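Side-chain contacts in agmatinase (Burkholderia thailandensis, PDB 4DZ4), which probably hydrolyses agmatine to putrescine and urea at a site with two manganese ions, as a member of the arginase family: residues Ser24-Tyr29 / Phe35-Tyr40; Gly102-Asp107 / Val119-Thr124; Trp169-Pro174 / His179-Tyr184. All blocks are in the same frame, centred on the assembly; numbering follows the deposited sequence.

Contact 1. Residues Ser24-Tyr29 / Phe35-Tyr40; sequences SIENTY and FMRRNY. With EDO (1,2-ethanediol), chain Y.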
loop_
_atom_site.group_PDB
_atom_site.type_symbol
_atom_site.label_atom_id
_atom_site.label_comp_id
_atom_site.label_asym_id
_atom_site.label_seq_id
_atom_site.Cartn_x
_atom_site.Cartn_y
_atom_site.Cartn_z
ATOM N N SER B 24 -26.959 -16.003 11.990
ATOM C CA SER B 24 -27.491 -16.518 10.738
ATOM C C SER B 24 -26.388 -16.606 9.715
ATOM O O SER B 24 -25.398 -15.897 9.824
ATOM C CB SER B 24 -28.688 -15.708 10.232
ATOM O OG SER B 24 -28.424 -14.343 10.195
ATOM N N ILE B 25 -26.575 -17.459 8.715
ATOM C CA ILE B 25 -25.549 -17.743 7.719
ATOM C C ILE B 25 -25.160 -16.484 6.923
ATOM O O ILE B 25 -26.027 -15.731 6.491
ATOM C CB ILE B 25 -26.062 -18.822 6.742
ATOM C CG1 ILE B 25 -26.394 -20.128 7.488
ATOM C CG2 ILE B 25 -25.060 -19.058 5.619
ATOM C CD1 ILE B 25 -25.203 -20.750 8.193
ATOM N N GLU B 26 -23.853 -16.263 6.741
ATOM C CA GLU B 26 -23.366 -15.212 5.836
ATOM C C GLU B 26 -22.266 -15.749 4.922
ATOM O O GLU B 26 -21.505 -16.620 5.326
ATOM C CB GLU B 26 -22.757 -14.037 6.639
ATOM C CG GLU B 26 -23.723 -13.427 7.644
ATOM C CD GLU B 26 -24.579 -12.300 7.078
ATOM O OE1 GLU B 26 -24.554 -12.025 5.850
ATOM O OE2 GLU B 26 -25.308 -11.681 7.887
ATOM N N ASN B 27 -22.188 -15.251 3.691
ATOM C CA ASN B 27 -20.920 -15.296 2.958
ATOM C C ASN B 27 -19.984 -14.278 3.617
ATOM O O ASN B 27 -20.347 -13.122 3.802
ATOM C CB ASN B 27 -21.128 -15.016 1.468
ATOM C CG ASN B 27 -21.681 -16.230 0.722
ATOM O OD1 ASN B 27 -21.532 -17.384 1.166
ATOM N ND2 ASN B 27 -22.321 -15.981 -0.417
ATOM N N THR B 28 -18.811 -14.734 4.051
ATOM C CA THR B 28 -17.952 -13.887 4.900
ATOM C C THR B 28 -17.571 -12.571 4.206
ATOM O O THR B 28 -17.436 -11.534 4.864
ATOM C CB THR B 28 -16.700 -14.686 5.344
ATOM O OG1 THR B 28 -17.122 -15.976 5.811
ATOM C CG2 THR B 28 -15.969 -13.977 6.494
ATOM N N TYR B 29 -17.438 -12.641 2.872
ATOM C CA TYR B 29 -17.030 -11.541 1.976
ATOM C C TYR B 29 -18.198 -10.659 1.511
ATOM O O TYR B 29 -18.011 -9.816 0.659
ATOM C CB TYR B 29 -16.320 -12.114 0.722
ATOM C CG TYR B 29 -17.027 -13.333 0.130
ATOM C CD1 TYR B 29 -18.076 -13.185 -0.795
ATOM C CD2 TYR B 29 -16.632 -14.622 0.481
ATOM C CE1 TYR B 29 -18.707 -14.297 -1.351
ATOM C CE2 TYR B 29 -17.253 -15.741 -0.046
ATOM C CZ TYR B 29 -18.295 -15.580 -0.954
ATOM O OH TYR B 29 -18.919 -16.688 -1.471
ATOM N N PHE B 35 -21.255 -4.847 13.549
ATOM C CA PHE B 35 -20.258 -5.557 14.318
ATOM C C PHE B 35 -20.694 -6.990 14.616
ATOM O O PHE B 35 -21.732 -7.212 15.219
ATOM C CB PHE B 35 -19.878 -4.855 15.631
ATOM C CG PHE B 35 -18.790 -5.585 16.358
ATOM C CD1 PHE B 35 -17.451 -5.444 15.949
ATOM C CD2 PHE B 35 -19.103 -6.493 17.379
ATOM C CE1 PHE B 35 -16.453 -6.177 16.584
ATOM C CE2 PHE B 35 -18.112 -7.222 18.022
ATOM C CZ PHE B 35 -16.780 -7.072 17.621
ATOM N N MET B 36 -19.886 -7.952 14.186
ATOM C CA MET B 36 -20.201 -9.388 14.311
ATOM C C MET B 36 -21.617 -9.695 13.827
ATOM O O MET B 36 -22.300 -10.593 14.349
ATOM C CB MET B 36 -19.927 -9.924 15.744
ATOM C CG MET B 36 -18.439 -10.161 15.958
ATOM S SD MET B 36 -18.058 -10.800 17.578
ATOM C CE MET B 36 -18.440 -12.538 17.323
ATOM N N ARG B 37 -22.042 -8.959 12.800
ATOM C CA ARG B 37 -23.359 -9.152 12.148
ATOM C C ARG B 37 -24.568 -8.946 13.043
ATOM O O ARG B 37 -25.656 -9.382 12.682
ATOM C CB ARG B 37 -23.490 -10.546 11.485
ATOM C CG ARG B 37 -22.275 -10.980 10.664
ATOM C CD ARG B 37 -22.037 -10.067 9.471
ATOM N NE ARG B 37 -21.107 -10.754 8.569
ATOM C CZ ARG B 37 -20.893 -10.416 7.303
ATOM N NH1 ARG B 37 -21.496 -9.357 6.777
ATOM N NH2 ARG B 37 -20.073 -11.154 6.558
ATOM N N ARG B 38 -24.380 -8.331 14.205
ATOM C CA ARG B 38 -25.476 -8.128 15.135
ATOM C C ARG B 38 -26.551 -7.173 14.584
ATOM O O ARG B 38 -26.292 -6.343 13.688
ATOM C CB ARG B 38 -24.954 -7.684 16.520
ATOM C CG ARG B 38 -24.081 -8.712 17.244
ATOM C CD ARG B 38 -24.402 -10.175 16.880
ATOM N NE ARG B 38 -25.746 -10.568 17.231
ATOM C CZ ARG B 38 -26.382 -11.624 16.717
ATOM N NH1 ARG B 38 -27.596 -11.868 17.120
ATOM N NH2 ARG B 38 -25.825 -12.401 15.775
ATOM N N ASN B 39 -27.779 -7.318 15.084
ATOM C CA ASN B 39 -28.863 -6.484 14.557
ATOM C C ASN B 39 -28.519 -5.002 14.633
ATOM O O ASN B 39 -28.137 -4.510 15.698
ATOM C CB ASN B 39 -30.142 -6.674 15.360
ATOM C CG ASN B 39 -30.731 -8.062 15.210
ATOM O OD1 ASN B 39 -30.143 -8.950 14.613
ATOM N ND2 ASN B 39 -31.930 -8.243 15.754
ATOM N N TYR B 40 -28.678 -4.300 13.512
ATOM C CA TYR B 40 -28.676 -2.833 13.520
ATOM C C TYR B 40 -30.003 -2.307 14.039
ATOM O O TYR B 40 -31.053 -2.485 13.397
ATOM C CB TYR B 40 -28.500 -2.300 12.096
ATOM C CG TYR B 40 -27.082 -2.016 11.649
ATOM C CD1 TYR B 40 -26.141 -1.398 12.499
ATOM C CD2 TYR B 40 -26.699 -2.300 10.336
ATOM C CE1 TYR B 40 -24.851 -1.133 12.050
ATOM C CE2 TYR B 40 -25.414 -1.993 9.867
ATOM C CZ TYR B 40 -24.513 -1.414 10.722
ATOM O OH TYR B 40 -23.261 -1.123 10.251
HETATM C C1 EDO Y . -20.407 -15.154 9.133
HETATM O O1 EDO Y . -21.730 -15.503 9.555
HETATM C C2 EDO Y . -19.728 -16.225 8.289
HETATM O O2 EDO Y . -19.499 -15.771 6.973
#
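R37 reaches from the turn that precedes the short, weakly bonded strand 39-40, outermost in this chain's parallel arginase-fold sheet, to the irregular 24-29 loop, where E26 crosses over it. Near its base, CB and CG of R37 have the E26 carboxylate oxygen OE2 as a neighbour at 4.2 Å, and CG also meets E26 CG. The chain bends at chi2 (-64°), and CD comes 4.0 Å from E26 OE2. Farther out, NE of R37 lies 3.9 Å from E26 CG, which sits over one face of the guanidinium, toward the rim. Carboxylate and guanidinium planes are only 8° apart, a stack rather than a salt bridge: E26 OE1 is 4.2 Å from R37 NH1 with no N-H pointing at it, so any attraction is probably one of charge alone. Each group is bonded by backbone instead, E26 by the amides of D12 and G13, and R37 NH1 by the carbonyls of A30 and V32. Beside them a 1,2-ethanediol, probably from the crystallisation liquor, hydrogen-bonds through its O2 to E26 O. At the tip, NH2 of R37 has T28 O 3.2 Å away, at the guanidinium edge near its plane.

Contact 2. Residues Gly102-Asp107 / Val119-Thr124; sequences GDCWFD and VEHART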
loop_
_atom_site.group_PDB
_atom_site.type_symbol
_atom_site.label_atom_id
_atom_site.label_comp_id
_atom_site.label_asym_id
_atom_site.label_seq_id
_atom_site.Cartn_x
_atom_site.Cartn_y
_atom_site.Cartn_z
ATOM N N GLY B 102 -25.134 1.468 15.738
ATOM C CA GLY B 102 -24.566 2.467 14.832
ATOM C C GLY B 102 -23.614 3.388 15.599
ATOM O O GLY B 102 -22.907 2.961 16.521
ATOM N N ASP B 103 -23.613 4.672 15.253
ATOM C CA ASP B 103 -22.627 5.588 15.832
ATOM C C ASP B 103 -23.206 6.778 16.587
ATOM O O ASP B 103 -24.352 7.191 16.367
ATOM C CB ASP B 103 -21.712 6.131 14.715
ATOM C CG ASP B 103 -20.912 5.040 14.025
ATOM O OD1 ASP B 103 -20.453 4.082 14.702
ATOM O OD2 ASP B 103 -20.743 5.114 12.787
ATOM N N CYS B 104 -22.381 7.323 17.478
ATOM C CA CYS B 104 -22.671 8.594 18.135
ATOM C C CYS B 104 -22.445 9.695 17.116
ATOM O O CYS B 104 -21.316 9.924 16.716
ATOM C CB CYS B 104 -21.757 8.794 19.343
ATOM S SG CYS B 104 -22.075 10.354 20.225
ATOM N N TRP B 105 -23.515 10.368 16.695
ATOM C CA TRP B 105 -23.387 11.563 15.873
ATOM C C TRP B 105 -22.879 12.735 16.679
ATOM O O TRP B 105 -23.216 12.910 17.863
ATOM C CB TRP B 105 -24.724 11.909 15.194
ATOM C CG TRP B 105 -24.559 13.069 14.243
ATOM C CD1 TRP B 105 -24.129 13.025 12.907
ATOM C CD2 TRP B 105 -24.718 14.485 14.557
ATOM N NE1 TRP B 105 -24.059 14.295 12.378
ATOM C CE2 TRP B 105 -24.378 15.224 13.328
ATOM C CE3 TRP B 105 -25.090 15.195 15.698
ATOM C CZ2 TRP B 105 -24.443 16.620 13.265
ATOM C CZ3 TRP B 105 -25.138 16.595 15.626
ATOM C CH2 TRP B 105 -24.825 17.287 14.434
ATOM N N PHE B 106 -22.024 13.548 16.066
ATOM C CA PHE B 106 -21.641 14.819 16.685
ATOM C C PHE B 106 -21.284 15.814 15.591
ATOM O O PHE B 106 -20.991 15.427 14.458
ATOM C CB PHE B 106 -20.495 14.669 17.693
ATOM C CG PHE B 106 -19.247 14.061 17.105
ATOM C CD1 PHE B 106 -18.354 14.859 16.400
ATOM C CD2 PHE B 106 -18.970 12.710 17.265
ATOM C CE1 PHE B 106 -17.202 14.301 15.839
ATOM C CE2 PHE B 106 -17.833 12.151 16.723
ATOM C CZ PHE B 106 -16.955 12.938 15.987
ATOM N N ASP B 107 -21.323 17.089 15.956
ATOM C CA ASP B 107 -21.014 18.175 15.045
ATOM C C ASP B 107 -19.548 18.561 15.258
ATOM O O ASP B 107 -19.222 19.324 16.178
ATOM C CB ASP B 107 -21.941 19.339 15.376
ATOM C CG ASP B 107 -21.717 20.537 14.487
ATOM O OD1 ASP B 107 -20.869 20.468 13.571
ATOM O OD2 ASP B 107 -22.412 21.552 14.737
ATOM N N VAL B 119 -21.324 12.058 26.261
ATOM C CA VAL B 119 -22.003 11.800 27.566
ATOM C C VAL B 119 -23.468 11.427 27.316
ATOM O O VAL B 119 -23.970 10.456 27.899
ATOM C CB VAL B 119 -21.880 12.993 28.542
ATOM C CG1 VAL B 119 -22.644 12.725 29.853
ATOM C CG2 VAL B 119 -20.413 13.288 28.833
ATOM N N GLU B 120 -24.162 12.159 26.444
ATOM C CA GLU B 120 -25.601 11.921 26.253
ATOM C C GLU B 120 -25.879 10.602 25.512
ATOM O O GLU B 120 -26.854 9.918 25.773
ATOM C CB GLU B 120 -26.218 13.100 25.498
ATOM C CG GLU B 120 -27.670 12.925 25.102
ATOM C CD GLU B 120 -28.628 12.785 26.285
ATOM O OE1 GLU B 120 -28.290 13.082 27.460
ATOM O OE2 GLU B 120 -29.764 12.347 26.029
ATOM N N HIS B 121 -24.995 10.252 24.577
ATOM C CA HIS B 121 -25.064 8.970 23.889
ATOM C C HIS B 121 -24.993 7.855 24.913
ATOM O O HIS B 121 -25.828 6.937 24.914
ATOM C CB HIS B 121 -23.899 8.932 22.875
ATOM C CG HIS B 121 -23.681 7.598 22.198
ATOM N ND1 HIS B 121 -24.449 7.162 21.173
ATOM C CD2 HIS B 121 -22.676 6.630 22.385
ATOM C CE1 HIS B 121 -23.986 5.957 20.762
ATOM N NE2 HIS B 121 -22.908 5.637 21.509
ATOM N N ALA B 122 -24.019 7.938 25.809
ATOM C CA ALA B 122 -23.824 6.892 26.824
ATOM C C ALA B 122 -24.984 6.930 27.830
ATOM O O ALA B 122 -25.520 5.896 28.212
ATOM C CB ALA B 122 -22.486 7.070 27.531
ATOM N N ARG B 123 -25.361 8.133 28.269
ATOM C CA ARG B 123 -26.515 8.242 29.188
ATOM C C ARG B 123 -27.754 7.551 28.631
ATOM O O ARG B 123 -28.454 6.812 29.351
ATOM C CB ARG B 123 -26.800 9.710 29.545
ATOM C CG ARG B 123 -27.825 9.897 30.679
ATOM C CD ARG B 123 -28.568 11.235 30.582
ATOM N NE ARG B 123 -29.374 11.277 29.357
ATOM C CZ ARG B 123 -30.594 10.760 29.222
ATOM N NH1 ARG B 123 -31.195 10.166 30.256
ATOM N NH2 ARG B 123 -31.221 10.825 28.052
ATOM N N THR B 124 -28.048 7.801 27.358
ATOM C CA THR B 124 -29.189 7.204 26.713
ATOM C C THR B 124 -29.113 5.670 26.741
ATOM O O THR B 124 -30.083 4.979 27.079
ATOM C CB THR B 124 -29.323 7.711 25.260
ATOM O OG1 THR B 124 -29.652 9.095 25.312
ATOM C CG2 THR B 124 -30.448 6.981 24.533
#
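C104 sets its CB over the imidazole of H121, joining the end of strand 98-103 to helix 114-126, which packs against the parallel sheet of the arginase-type alpha/beta fold. The tight part of the contact is essentially this one pair. CB of C104 stands 3.6 Å from the ring centroid and 10° off the ring normal, a CH-pi contact placed almost centrally over the face. With SG trans to the backbone N (chi1 -179°), the sulfur leans toward the root of the histidine, 3.5 Å from H121 CB, and stands oblique to the ring. On the helix side, the trans chi1 of H121 (172°) sends the imidazole out from the backbone toward the strand end. The ring is probably held in this rotation by more than the cysteine: NE2 hydrogen-bonds to S52 OG and Y101 meets the ring edge-to-face, while M132 of strand 131-136 packs on the side chain. No hydrogen bond joins the two segments, and the contact is buried and largely apolar.

Away from this pair the segments diverge. W105 turns toward a neighbouring subunit, where Y10 meets it edge-to-face, and the backbone O of F106 accepts a bond from N27 ND2 of that same subunit. On the exposed side of the helix, E120 and R123 pair with each other one turn apart. R123 grips the carboxylate side-on, NE to OE1 and NH2 to OE2, both on the syn side of the oxygens though tilted out of the carboxylate plane. T124 OG1 also turns back within the helix, donating to E120 O at 3.0 Å; that carbonyl takes the T124 backbone N from the opposite face of its plane.

Contact 3. Residues Trp169-Pro174 / His179-Tyr184; sequences WADDAP and HGTMFY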
loop_
_atom_site.group_PDB
_atom_site.type_symbol
_atom_site.label_atom_id
_atom_site.label_comp_id
_atom_site.label_asym_id
_atom_site.label_seq_id
_atom_site.Cartn_x
_atom_site.Cartn_y
_atom_site.Cartn_z
ATOM N N TRP B 169 -0.806 12.628 31.481
ATOM C CA TRP B 169 0.037 13.821 31.471
ATOM C C TRP B 169 -0.789 15.016 31.886
ATOM O O TRP B 169 -1.956 15.125 31.491
ATOM C CB TRP B 169 0.665 14.019 30.089
ATOM C CG TRP B 169 1.698 12.947 29.812
ATOM C CD1 TRP B 169 2.992 12.844 30.353
ATOM C CD2 TRP B 169 1.539 11.761 28.981
ATOM N NE1 TRP B 169 3.617 11.706 29.891
ATOM C CE2 TRP B 169 2.809 11.015 29.071
ATOM C CE3 TRP B 169 0.521 11.268 28.176
ATOM C CZ2 TRP B 169 3.010 9.808 28.388
ATOM C CZ3 TRP B 169 0.732 10.058 27.476
ATOM C CH2 TRP B 169 1.953 9.357 27.577
ATOM N N ALA B 170 -0.200 15.900 32.682
ATOM C CA ALA B 170 -0.947 17.020 33.261
ATOM C C ALA B 170 -1.442 17.989 32.180
ATOM O O ALA B 170 -0.752 18.259 31.182
ATOM C CB ALA B 170 -0.108 17.743 34.308
ATOM N N ASP B 171 -2.655 18.494 32.372
ATOM C CA ASP B 171 -3.247 19.431 31.431
ATOM C C ASP B 171 -4.057 20.419 32.272
ATOM O O ASP B 171 -5.050 20.034 32.865
ATOM C CB ASP B 171 -4.173 18.681 30.481
ATOM C CG ASP B 171 -4.635 19.528 29.288
ATOM O OD1 ASP B 171 -4.626 20.770 29.406
ATOM O OD2 ASP B 171 -5.017 18.931 28.249
ATOM N N ASP B 172 -3.652 21.671 32.293
ATOM C CA ASP B 172 -4.350 22.618 33.173
ATOM C C ASP B 172 -5.587 23.226 32.518
ATOM O O ASP B 172 -6.189 24.137 33.090
ATOM C CB ASP B 172 -3.392 23.695 33.688
ATOM N N ALA B 173 -5.984 22.712 31.347
ATOM C CA ALA B 173 -7.202 23.180 30.661
ATOM C C ALA B 173 -8.232 22.069 30.564
ATOM O O ALA B 173 -8.174 21.240 29.656
ATOM C CB ALA B 173 -6.866 23.699 29.266
ATOM N N PRO B 174 -9.216 22.058 31.483
ATOM C CA PRO B 174 -10.208 20.985 31.460
ATOM C C PRO B 174 -10.912 20.850 30.117
ATOM O O PRO B 174 -11.223 19.741 29.733
ATOM C CB PRO B 174 -11.223 21.434 32.535
ATOM C CG PRO B 174 -10.385 22.191 33.492
ATOM C CD PRO B 174 -9.436 22.978 32.619
ATOM N N HIS B 179 -6.317 13.358 23.559
ATOM C CA HIS B 179 -6.359 11.923 23.875
ATOM C C HIS B 179 -5.274 11.454 24.826
ATOM O O HIS B 179 -5.255 10.290 25.210
ATOM C CB HIS B 179 -6.368 11.080 22.575
ATOM C CG HIS B 179 -5.064 11.104 21.813
ATOM N ND1 HIS B 179 -4.757 10.145 20.891
ATOM C CD2 HIS B 179 -3.971 11.956 21.874
ATOM C CE1 HIS B 179 -3.522 10.401 20.373
ATOM N NE2 HIS B 179 -3.030 11.482 20.985
ATOM N N GLY B 180 -4.378 12.360 25.211
ATOM C CA GLY B 180 -3.261 12.021 26.071
ATOM C C GLY B 180 -3.365 12.595 27.459
ATOM O O GLY B 180 -2.471 12.402 28.299
ATOM N N THR B 181 -4.425 13.357 27.723
ATOM C CA THR B 181 -4.534 13.980 29.059
ATOM C C THR B 181 -5.899 13.732 29.708
ATOM O O THR B 181 -6.154 14.219 30.825
ATOM C CB THR B 181 -4.264 15.495 29.029
ATOM O OG1 THR B 181 -5.287 16.142 28.266
ATOM C CG2 THR B 181 -2.901 15.818 28.377
ATOM N N MET B 182 -6.769 12.990 29.032
ATOM C CA MET B 182 -8.142 12.813 29.568
ATOM C C MET B 182 -8.224 11.931 30.826
ATOM O O MET B 182 -9.180 12.056 31.615
ATOM C CB MET B 182 -9.146 12.381 28.488
ATOM C CG MET B 182 -9.119 10.904 28.075
ATOM S SD MET B 182 -7.651 10.633 27.088
ATOM C CE MET B 182 -7.516 8.847 27.295
ATOM N N PHE B 183 -7.224 11.078 31.052
ATOM C CA PHE B 183 -7.226 10.318 32.324
ATOM C C PHE B 183 -6.615 11.073 33.493
ATOM O O PHE B 183 -6.880 10.720 34.647
ATOM C CB PHE B 183 -6.642 8.885 32.208
ATOM C CG PHE B 183 -7.408 7.979 31.248
ATOM C CD1 PHE B 183 -8.772 8.169 31.004
ATOM C CD2 PHE B 183 -6.775 6.921 30.620
ATOM C CE1 PHE B 183 -9.480 7.349 30.129
ATOM C CE2 PHE B 183 -7.475 6.098 29.738
ATOM C CZ PHE B 183 -8.826 6.305 29.482
ATOM N N TYR B 184 -5.790 12.081 33.209
ATOM C CA TYR B 184 -5.460 13.066 34.231
ATOM C C TYR B 184 -6.762 13.715 34.711
ATOM O O TYR B 184 -6.996 13.829 35.915
ATOM C CB TYR B 184 -4.496 14.118 33.674
ATOM C CG TYR B 184 -4.147 15.261 34.613
ATOM C CD1 TYR B 184 -3.125 15.134 35.576
ATOM C CD2 TYR B 184 -4.820 16.496 34.519
ATOM C CE1 TYR B 184 -2.802 16.208 36.402
ATOM C CE2 TYR B 184 -4.517 17.551 35.361
ATOM C CZ TYR B 184 -3.512 17.403 36.299
ATOM O OH TYR B 184 -3.196 18.472 37.095
#
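D171 and T181 make the hydrogen bond that joins the 169-174 loop to the start of helix 182-188. T181 OG1 donates to D171 OD2 at 2.8 Å, and OD2 receives it on its anti lone pair; S176 OG bonds to the same oxygen. The other oxygen, OD1, accepts from A173 N above the carboxylate plane, closing an Asx turn, so both oxygens of D171 are engaged.

Ring contacts form the second group. The loop backbone crosses one face of Y184: A170 CA stands 3.7 Å from the ring centroid and 11° off the normal, a CH-pi contact, while D171 N lies over the same face nearer the rim. A170 CB adds an apolar touch on Y184 CE1 at 3.7 Å. W169 instead offers its indole edge, CE3 meeting G180 O at 3.2 Å near the ring plane, and its NE1 bonds to W205 O.

Van der Waals contacts complete the set, with T181 CG2 3.3 Å from W169 O. W169 lies near the manganese ligand H165 and G180 near D167. Beside that site, one carboxylate, taken up by T181, S176 and the A173 amide, ties the loop both to itself and to the helix start.

In the fold
The three contacts differ in burial: contact 2 is buried, contact 1 partly so, and contact 3 lies at the surface. Contacts 1 and 2 reach neighbouring strands of the same sheet, 39-40 and 98-103, with nearest atoms about 4 Å apart, and both meet the second subunit; contact 3 lies on the other side of the chain's centre from contact 1, their centres about 39 Å apart. In contacts 1 and 2 the polar groups of E26, R37 and H121 find their clear protein hydrogen bonds outside the contact, whereas in contact 3 D171 bonds across it. Contact 3 alone lies near the manganese ions.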